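PDB 4XRW: BexL from Amycolatopsis orientalis, which is a di-domain aromatase/cyclase that probably dehydrates, cyclises and aromatises a polyketide intermediate in the type II polyketide synthase pathway to BE-7585A. Local coordinates for residues A[185-198]-A[236-248]. Residues are numbered along the deposited sequence; the frame is centred on the assembly and turned at random.
Sequences AKDVYDFVDQAALW and SVRVCFPHHRIVY
Arg238 reaches from strand 236-241 to the C-terminal end of helix 185-193, where NH2 donates to Val192 O at 2.8 Å (N-H...O 157°). The oxygen lies nearly in the guanidinium plane, at its edge, and NH1 adds a weak bond to it, so one carbonyl takes both terminal nitrogens. A bend in the outer part of the arginine chain turns it to this edge-on approach. Gln218, from the neighbouring strand 217-225, accepts from NH2 through OE1 and donates through NE2 to Asp193 O, tying the arginine and the end of the helix together. Trp198 brings CH2 to 3.6 Å from Arg238 NH1, its ring nearly perpendicular to the guanidinium. Beside the turn 242-244 a water bridges Asp190 OD1 (2.6 Å) and His243 NE2, and a salt bridge links the other carboxylate oxygen, OD2, to Lys186 NZ. The methylenes of Lys186 run alongside His243, with CG over one imidazole face and Pro242 CB over the opposite one. Tyr189 has CG anti to its N (chi1 173°), which sends the ring into the turn joining the two strands. His243 CA and Pro242 CA sit over one face of the phenol, and the His243 ring edge is turned toward the phenol face in an offset edge-to-face pair, planes at 85°. Cys240 CB approaches Tyr189 OH to 3.3 Å; Ile246 packs CG1 on Tyr189 CE1 and CD1 on Val192 CG1. The cis peptide before His243 and the classic beta bulge of His244 and Arg245 opposite Phe241 shape this turn. Helix 185-193 thus packs on the antiparallel sheet of the second domain, as in the helix-grip fold of polyketide aromatase/cyclases.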
loop_
_atom_site.group_PDB
_atom_site.type_symbol
_atom_site.label_atom_id
_atom_site.label_comp_id
_atom_site.label_asym_id
_atom_site.label_seq_id
_atom_site.Cartn_x
_atom_site.Cartn_y
_atom_site.Cartn_z
ATOM N N ALA A 185 14.200 -2.005 -20.877
ATOM C CA ALA A 185 13.330 -2.031 -19.713
ATOM C C ALA A 185 11.886 -2.120 -20.150
ATOM O O ALA A 185 11.069 -2.800 -19.510
ATOM C CB ALA A 185 13.545 -0.783 -18.852
ATOM N N LYS A 186 11.560 -1.450 -21.239
ATOM C CA LYS A 186 10.203 -1.460 -21.733
ATOM C C LYS A 186 9.656 -2.866 -21.976
ATOM O O LYS A 186 8.497 -3.147 -21.676
ATOM C CB LYS A 186 10.101 -0.642 -23.010
ATOM C CG LYS A 186 8.761 -0.781 -23.708
ATOM C CD LYS A 186 8.631 0.242 -24.825
ATOM C CE LYS A 186 7.197 0.401 -25.284
ATOM N NZ LYS A 186 6.580 -0.863 -25.696
ATOM N N ASP A 187 10.459 -3.753 -22.553
ATOM C CA ASP A 187 9.947 -5.097 -22.835
ATOM C C ASP A 187 9.752 -5.936 -21.575
ATOM O O ASP A 187 8.880 -6.802 -21.540
ATOM C CB ASP A 187 10.880 -5.811 -23.816
ATOM C CG ASP A 187 10.982 -5.075 -25.157
ATOM O OD1 ASP A 187 10.040 -4.319 -25.497
ATOM O OD2 ASP A 187 11.996 -5.259 -25.872
ATOM N N VAL A 188 10.543 -5.685 -20.538
ATOM C CA VAL A 188 10.391 -6.398 -19.302
ATOM C C VAL A 188 9.165 -5.846 -18.546
ATOM O O VAL A 188 8.294 -6.587 -18.086
ATOM C CB VAL A 188 11.643 -6.269 -18.428
ATOM C CG1 VAL A 188 11.464 -7.069 -17.178
ATOM C CG2 VAL A 188 12.918 -6.725 -19.211
ATOM N N TYR A 189 9.127 -4.530 -18.428
ATOM C CA TYR A 189 7.956 -3.835 -17.874
ATOM C C TYR A 189 6.652 -4.312 -18.496
ATOM O O TYR A 189 5.700 -4.633 -17.788
ATOM C CB TYR A 189 8.097 -2.325 -18.090
ATOM C CG TYR A 189 6.863 -1.517 -17.711
ATOM C CD1 TYR A 189 6.699 -1.034 -16.404
ATOM C CD2 TYR A 189 5.870 -1.270 -18.632
ATOM C CE1 TYR A 189 5.548 -0.289 -16.053
ATOM C CE2 TYR A 189 4.735 -0.541 -18.298
ATOM C CZ TYR A 189 4.591 -0.050 -17.011
ATOM O OH TYR A 189 3.468 0.673 -16.702
ATOM N N ASP A 190 6.574 -4.303 -19.840
ATOM C CA ASP A 190 5.356 -4.692 -20.534
ATOM C C ASP A 190 4.923 -6.093 -20.166
ATOM O O ASP A 190 3.734 -6.365 -20.054
ATOM C CB ASP A 190 5.507 -4.620 -22.061
ATOM C CG ASP A 190 5.531 -3.175 -22.613
ATOM O OD1 ASP A 190 5.156 -2.204 -21.908
ATOM O OD2 ASP A 190 5.926 -3.020 -23.786
ATOM N N PHE A 191 5.865 -7.014 -20.009
ATOM C CA PHE A 191 5.502 -8.376 -19.624
ATOM C C PHE A 191 4.774 -8.411 -18.261
ATOM O O PHE A 191 3.810 -9.150 -18.089
ATOM C CB PHE A 191 6.759 -9.271 -19.566
ATOM C CG PHE A 191 6.478 -10.698 -19.226
ATOM C CD1 PHE A 191 6.402 -11.135 -17.900
ATOM C CD2 PHE A 191 6.287 -11.635 -20.235
ATOM C CE1 PHE A 191 6.138 -12.438 -17.596
ATOM C CE2 PHE A 191 6.024 -12.949 -19.936
ATOM C CZ PHE A 191 5.963 -13.369 -18.617
ATOM N N VAL A 192 5.260 -7.634 -17.306
ATOM C CA VAL A 192 4.640 -7.610 -15.954
ATOM C C VAL A 192 3.359 -6.725 -15.915
ATOM O O VAL A 192 2.401 -7.037 -15.205
ATOM C CB VAL A 192 5.648 -7.128 -14.903
ATOM C CG1 VAL A 192 5.062 -7.197 -13.573
ATOM C CG2 VAL A 192 6.928 -8.029 -14.950
ATOM N N ASP A 193 3.351 -5.654 -16.691
ATOM C CA ASP A 193 2.188 -4.754 -16.781
ATOM C C ASP A 193 0.981 -5.457 -17.406
ATOM O O ASP A 193 -0.152 -5.348 -16.925
ATOM C CB ASP A 193 2.564 -3.520 -17.598
ATOM C CG ASP A 193 1.432 -2.499 -17.719
ATOM O OD1 ASP A 193 0.810 -2.143 -16.696
ATOM O OD2 ASP A 193 1.196 -2.041 -18.858
ATOM N N GLN A 194 1.219 -6.179 -18.498
ATOM C CA GLN A 194 0.145 -6.797 -19.249
ATOM C C GLN A 194 -0.272 -8.124 -18.644
ATOM O O GLN A 194 -0.094 -9.232 -19.218
ATOM C CB GLN A 194 0.570 -6.943 -20.727
ATOM C CG GLN A 194 0.842 -5.596 -21.346
ATOM C CD GLN A 194 1.327 -5.659 -22.789
ATOM O OE1 GLN A 194 1.065 -6.615 -23.509
ATOM N NE2 GLN A 194 2.031 -4.627 -23.203
ATOM N N ALA A 195 -0.871 -8.040 -17.459
ATOM C CA ALA A 195 -1.142 -9.231 -16.687
ATOM C C ALA A 195 -2.325 -10.023 -17.237
ATOM O O ALA A 195 -2.477 -11.193 -16.920
ATOM C CB ALA A 195 -1.370 -8.869 -15.199
ATOM N N ALA A 196 -3.114 -9.418 -18.117
ATOM C CA ALA A 196 -4.213 -10.136 -18.747
ATOM C C ALA A 196 -3.696 -11.334 -19.522
ATOM O O ALA A 196 -4.421 -12.298 -19.723
ATOM C CB ALA A 196 -5.006 -9.207 -19.653
ATOM N N LEU A 197 -2.425 -11.269 -19.934
ATOM C CA LEU A 197 -1.802 -12.329 -20.727
ATOM C C LEU A 197 -1.134 -13.410 -19.890
ATOM O O LEU A 197 -0.567 -14.372 -20.431
ATOM C CB LEU A 197 -0.777 -11.697 -21.675
ATOM C CG LEU A 197 -1.313 -10.620 -22.637
ATOM C CD1 LEU A 197 -0.193 -10.058 -23.471
ATOM C CD2 LEU A 197 -2.428 -11.161 -23.571
ATOM N N TRP A 198 -1.148 -13.260 -18.564
ATOM C CA TRP A 198 -0.447 -14.210 -17.708
ATOM C C TRP A 198 -1.049 -15.610 -17.673
ATOM O O TRP A 198 -0.349 -16.550 -17.341
ATOM C CB TRP A 198 -0.361 -13.669 -16.274
ATOM C CG TRP A 198 0.612 -12.582 -16.056
ATOM C CD1 TRP A 198 1.433 -11.992 -16.971
ATOM C CD2 TRP A 198 0.869 -11.922 -14.814
ATOM N NE1 TRP A 198 2.198 -11.020 -16.381
ATOM C CE2 TRP A 198 1.881 -10.955 -15.054
ATOM C CE3 TRP A 198 0.356 -12.060 -13.525
ATOM C CZ2 TRP A 198 2.385 -10.147 -14.061
ATOM C CZ3 TRP A 198 0.863 -11.243 -12.528
ATOM C CH2 TRP A 198 1.856 -10.287 -12.808
ATOM N N SER A 236 -5.185 -7.831 -6.141
ATOM C CA SER A 236 -4.321 -6.732 -5.757
ATOM C C SER A 236 -4.649 -5.491 -6.579
ATOM O O SER A 236 -5.226 -5.585 -7.671
ATOM C CB SER A 236 -2.862 -7.111 -5.957
ATOM O OG SER A 236 -2.657 -7.383 -7.341
ATOM N N VAL A 237 -4.265 -4.332 -6.061
ATOM C CA VAL A 237 -4.393 -3.086 -6.798
ATOM C C VAL A 237 -2.974 -2.628 -7.137
ATOM O O VAL A 237 -2.094 -2.654 -6.263
ATOM C CB VAL A 237 -5.153 -2.024 -5.980
ATOM C CG1 VAL A 237 -5.068 -0.674 -6.660
ATOM C CG2 VAL A 237 -6.596 -2.468 -5.774
ATOM N N ARG A 238 -2.729 -2.322 -8.402
ATOM C CA ARG A 238 -1.407 -1.942 -8.878
ATOM C C ARG A 238 -1.422 -0.540 -9.488
ATOM O O ARG A 238 -2.382 -0.125 -10.136
ATOM C CB ARG A 238 -0.892 -2.962 -9.929
ATOM C CG ARG A 238 -1.170 -4.382 -9.547
ATOM C CD ARG A 238 -0.212 -5.385 -10.243
ATOM N NE ARG A 238 -0.304 -5.247 -11.693
ATOM C CZ ARG A 238 0.444 -5.920 -12.567
ATOM N NH1 ARG A 238 1.358 -6.760 -12.142
ATOM N NH2 ARG A 238 0.275 -5.736 -13.863
ATOM N N VAL A 239 -0.334 0.159 -9.260
ATOM C CA VAL A 239 -0.070 1.429 -9.863
ATOM C C VAL A 239 1.172 1.304 -10.770
ATOM O O VAL A 239 2.277 0.976 -10.301
ATOM C CB VAL A 239 0.175 2.512 -8.800
ATOM C CG1 VAL A 239 0.251 3.840 -9.466
ATOM C CG2 VAL A 239 -0.945 2.514 -7.712
ATOM N N CYS A 240 0.975 1.622 -12.040
ATOM C CA CYS A 240 1.963 1.368 -13.092
ATOM C C CYS A 240 2.562 2.682 -13.641
ATOM O O CYS A 240 1.842 3.603 -14.027
ATOM C CB CYS A 240 1.279 0.561 -14.200
ATOM S SG CYS A 240 0.441 -0.911 -13.540
ATOM N N PHE A 241 3.881 2.728 -13.692
ATOM C CA PHE A 241 4.655 3.892 -14.143
ATOM C C PHE A 241 5.571 3.427 -15.302
ATOM O O PHE A 241 6.608 2.845 -15.051
ATOM C CB PHE A 241 5.492 4.440 -13.012
ATOM C CG PHE A 241 4.682 4.924 -11.823
ATOM C CD1 PHE A 241 4.213 6.227 -11.775
ATOM C CD2 PHE A 241 4.390 4.080 -10.783
ATOM C CE1 PHE A 241 3.466 6.689 -10.690
ATOM C CE2 PHE A 241 3.631 4.537 -9.679
ATOM C CZ PHE A 241 3.174 5.839 -9.649
ATOM N N PRO A 242 5.145 3.648 -16.550
ATOM C CA PRO A 242 5.906 3.221 -17.733
ATOM C C PRO A 242 7.268 3.879 -17.762
ATOM O O PRO A 242 7.265 5.085 -17.560
ATOM C CB PRO A 242 5.076 3.724 -18.896
ATOM C CG PRO A 242 3.726 3.920 -18.369
ATOM C CD PRO A 242 3.844 4.219 -16.915
ATOM N N HIS A 243 8.393 3.176 -17.928
ATOM C CA HIS A 243 8.498 1.733 -17.996
ATOM C C HIS A 243 9.417 1.266 -16.904
ATOM O O HIS A 243 10.233 0.377 -17.124
ATOM C CB HIS A 243 9.044 1.294 -19.363
ATOM C CG HIS A 243 8.145 1.655 -20.495
ATOM N ND1 HIS A 243 8.376 2.737 -21.313
ATOM C CD2 HIS A 243 6.980 1.107 -20.915
ATOM C CE1 HIS A 243 7.400 2.831 -22.202
ATOM N NE2 HIS A 243 6.542 1.852 -21.985
ATOM N N HIS A 244 9.261 1.819 -15.708
ATOM C CA HIS A 244 10.238 1.588 -14.669
ATOM C C HIS A 244 9.739 1.048 -13.319
ATOM O O HIS A 244 10.542 0.576 -12.490
ATOM C CB HIS A 244 11.015 2.895 -14.468
ATOM C CG HIS A 244 10.210 3.999 -13.851
ATOM N ND1 HIS A 244 10.193 4.229 -12.492
ATOM C CD2 HIS A 244 9.410 4.945 -14.402
ATOM C CE1 HIS A 244 9.416 5.264 -12.229
ATOM N NE2 HIS A 244 8.928 5.718 -13.371
ATOM N N ARG A 245 8.434 1.082 -13.070
ATOM C CA ARG A 245 7.960 0.697 -11.770
ATOM C C ARG A 245 6.510 0.294 -11.783
ATOM O O ARG A 245 5.704 0.901 -12.450
ATOM C CB ARG A 245 8.154 1.854 -10.790
ATOM C CG ARG A 245 7.825 1.535 -9.358
ATOM C CD ARG A 245 8.173 2.756 -8.472
ATOM N NE ARG A 245 7.441 3.955 -8.876
ATOM C CZ ARG A 245 7.859 5.214 -8.713
ATOM N NH1 ARG A 245 9.031 5.481 -8.141
ATOM N NH2 ARG A 245 7.091 6.217 -9.133
ATOM N N ILE A 246 6.217 -0.743 -11.016
ATOM C CA ILE A 246 4.839 -1.153 -10.745
ATOM C C ILE A 246 4.752 -1.424 -9.252
ATOM O O ILE A 246 5.473 -2.275 -8.707
ATOM C CB ILE A 246 4.415 -2.409 -11.531
ATOM C CG1 ILE A 246 4.478 -2.160 -13.021
ATOM C CG2 ILE A 246 3.002 -2.849 -11.116
ATOM C CD1 ILE A 246 4.345 -3.380 -13.820
ATOM N N VAL A 247 3.896 -0.661 -8.569
ATOM C CA VAL A 247 3.717 -0.777 -7.135
ATOM C C VAL A 247 2.353 -1.390 -6.840
ATOM O O VAL A 247 1.383 -1.067 -7.542
ATOM C CB VAL A 247 3.787 0.613 -6.426
ATOM C CG1 VAL A 247 3.611 0.424 -4.913
ATOM C CG2 VAL A 247 5.101 1.325 -6.732
ATOM N N TYR A 248 2.254 -2.278 -5.870
ATOM C CA TYR A 248 0.964 -2.911 -5.620
ATOM C C TYR A 248 0.732 -3.238 -4.170
ATOM O O TYR A 248 1.662 -3.220 -3.336
ATOM C CB TYR A 248 0.800 -4.182 -6.479
ATOM C CG TYR A 248 1.793 -5.291 -6.179
ATOM C CD1 TYR A 248 1.468 -6.318 -5.316
ATOM C CD2 TYR A 248 3.051 -5.299 -6.778
ATOM C CE1 TYR A 248 2.372 -7.354 -5.052
ATOM C CE2 TYR A 248 3.965 -6.324 -6.520
ATOM C CZ TYR A 248 3.613 -7.336 -5.642
ATOM O OH TYR A 248 4.488 -8.361 -5.362
HETATM O O HOH W 1 4.490 0.111 -22.757
#